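Local structure of exopolyphosphatase (Aquifex aeolicus, 1T6C) at residues I63-I67 / F102-V106. The protein probably hydrolyses phosphoanhydride bonds of polyphosphate or guanosine pentaphosphate, as a calcium-binding member of the Ppx/GppA phosphatase family with an actin-like fold. Residues are numbered along the deposited sequence; the frame is centred on the assembly and turned at random. Where two conformers were deposited one is given.
Sequences IEETI and FLERV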
loop_
_atom_site.group_PDB
_atom_site.type_symbol
_atom_site.label_atom_id
_atom_site.label_comp_id
_atom_site.label_asym_id
_atom_site.label_seq_id
_atom_site.Cartn_x
_atom_site.Cartn_y
_atom_site.Cartn_z
ATOM N N ILE A 63 -17.371 10.495 -10.333
ATOM C CA ILE A 63 -17.061 11.782 -9.698
ATOM C C ILE A 63 -18.136 12.127 -8.677
ATOM O O ILE A 63 -17.847 12.545 -7.573
ATOM C CB ILE A 63 -16.945 12.927 -10.749
ATOM C CG1 ILE A 63 -15.614 12.836 -11.476
ATOM C CG2 ILE A 63 -17.152 14.298 -10.113
ATOM C CD1 ILE A 63 -15.512 13.748 -12.695
ATOM N N GLU A 64 -19.404 12.017 -9.061
ATOM C CA GLU A 64 -20.468 12.488 -8.180
ATOM C C GLU A 64 -20.535 11.632 -6.929
ATOM O O GLU A 64 -20.730 12.157 -5.836
ATOM C CB GLU A 64 -21.813 12.431 -8.903
ATOM C CG GLU A 64 -21.917 13.411 -10.047
ATOM C CD GLU A 64 -22.023 14.857 -9.602
ATOM O OE1 GLU A 64 -22.233 15.149 -8.397
ATOM O OE2 GLU A 64 -21.946 15.718 -10.497
ATOM N N GLU A 65 -20.372 10.322 -7.079
ATOM C CA GLU A 65 -20.387 9.453 -5.910
ATOM C C GLU A 65 -19.195 9.786 -5.007
ATOM O O GLU A 65 -19.309 9.794 -3.774
ATOM C CB GLU A 65 -20.334 7.966 -6.269
ATOM C CG GLU A 65 -20.567 7.115 -5.034
ATOM C CD GLU A 65 -20.649 5.621 -5.293
ATOM O OE1 GLU A 65 -20.622 5.225 -6.457
ATOM O OE2 GLU A 65 -20.741 4.848 -4.309
ATOM N N THR A 66 -18.050 10.047 -5.628
ATOM C CA THR A 66 -16.834 10.337 -4.858
ATOM C C THR A 66 -17.008 11.643 -4.076
ATOM O O THR A 66 -16.691 11.696 -2.893
ATOM C CB THR A 66 -15.615 10.382 -5.769
ATOM O OG1 THR A 66 -15.380 9.100 -6.362
ATOM C CG2 THR A 66 -14.331 10.658 -4.969
ATOM N N ILE A 67 -17.593 12.662 -4.711
ATOM C CA ILE A 67 -17.874 13.909 -4.018
ATOM C C ILE A 67 -18.825 13.653 -2.834
ATOM O O ILE A 67 -18.615 14.186 -1.754
ATOM C CB ILE A 67 -18.399 14.984 -4.994
ATOM C CG1 ILE A 67 -17.257 15.443 -5.900
ATOM C CG2 ILE A 67 -18.999 16.180 -4.258
ATOM C CD1 ILE A 67 -17.659 16.388 -6.957
ATOM N N PHE A 102 -12.262 17.848 -11.474
ATOM C CA PHE A 102 -12.729 17.076 -10.325
ATOM C C PHE A 102 -12.172 17.633 -8.992
ATOM O O PHE A 102 -12.925 17.856 -8.057
ATOM C CB PHE A 102 -12.341 15.610 -10.494
ATOM C CG PHE A 102 -12.399 14.804 -9.233
ATOM C CD1 PHE A 102 -13.581 14.681 -8.521
ATOM C CD2 PHE A 102 -11.266 14.151 -8.768
ATOM C CE1 PHE A 102 -13.627 13.928 -7.375
ATOM C CE2 PHE A 102 -11.298 13.412 -7.606
ATOM C CZ PHE A 102 -12.491 13.289 -6.906
ATOM N N LEU A 103 -10.862 17.867 -8.912
ATOM C CA LEU A 103 -10.281 18.375 -7.664
ATOM C C LEU A 103 -10.738 19.794 -7.292
ATOM O O LEU A 103 -10.808 20.158 -6.097
ATOM C CB LEU A 103 -8.754 18.442 -7.792
ATOM C CG LEU A 103 -7.961 17.178 -8.093
ATOM C CD1 LEU A 103 -6.511 17.522 -8.429
ATOM C CD2 LEU A 103 -8.010 16.243 -6.937
ATOM N N GLU A 104 -10.993 20.615 -8.313
ATOM C CA GLU A 104 -11.587 21.933 -8.107
ATOM C C GLU A 104 -13.001 21.827 -7.542
ATOM O O GLU A 104 -13.381 22.585 -6.655
ATOM C CB GLU A 104 -11.605 22.749 -9.417
ATOM C CG GLU A 104 -12.407 24.049 -9.342
ATOM C CD GLU A 104 -11.820 25.113 -8.432
ATOM O OE1 GLU A 104 -10.652 24.983 -7.994
ATOM O OE2 GLU A 104 -12.524 26.121 -8.192
ATOM N N ARG A 105 -13.799 20.891 -8.036
ATOM C CA ARG A 105 -15.124 20.675 -7.431
ATOM C C ARG A 105 -14.991 20.291 -5.959
ATOM O O ARG A 105 -15.778 20.704 -5.142
ATOM C CB ARG A 105 -15.903 19.581 -8.157
ATOM C CG ARG A 105 -16.423 19.963 -9.533
ATOM C CD ARG A 105 -17.414 18.935 -10.079
ATOM N NE ARG A 105 -18.620 18.873 -9.246
ATOM C CZ ARG A 105 -19.545 17.918 -9.316
ATOM N NH1 ARG A 105 -19.461 16.956 -10.225
ATOM N NH2 ARG A 105 -20.585 17.957 -8.494
ATOM N N VAL A 106 -13.979 19.495 -5.625
ATOM C CA VAL A 106 -13.819 19.090 -4.240
ATOM C C VAL A 106 -13.494 20.300 -3.342
ATOM O O VAL A 106 -14.010 20.427 -2.255
ATOM C CB VAL A 106 -12.778 17.958 -4.088
ATOM C CG1 VAL A 106 -12.549 17.617 -2.624
ATOM C CG2 VAL A 106 -13.239 16.721 -4.831
#
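Arg-105 reaches across to helix 60-79 and lays its guanidinium over Ile-67. The CD1 methyl of Ile-67 lies over the centre of one guanidinium face, 3.4 Å from CZ of Arg-105. At the edge of the same group, NH1 makes a salt bridge to OE2 of Glu-64 at 2.8 Å. This nitrogen comes from above the carboxylate plane, and the two flat groups are turned 55° apart. NH2 adds weak, longer bonds to both carboxylate oxygens. Arg-105 NE is held by Glu-109 on its own helix. Replacing Arg-105 by an alanine is likely to leave Glu-64 without its cross-helix charge partner and to take the guanidinium off the Ile-67 methyl. Deeper between the helices, chi1 of 163° swings the Phe-102 ring away from its own backbone N, to reach helix 60-79. Ile-63 CG2 lies 3.9 Å from CD1 of Phe-102. Thr-66 CG2 approaches CZ of Phe-102 at 3.7 Å, while Ile-67 CG1 is at the ring edge. Val-106 CG2 meets Ile-67 CG1, and Val-106 also touches Val-114 of strand 114-116. The segment axes pass 10.8 Å apart, at 29°. Two helices, one before strand 84-89 and one between it and parallel strand 114-116, thus pack together beside the N-terminal sheet of the actin-like fold.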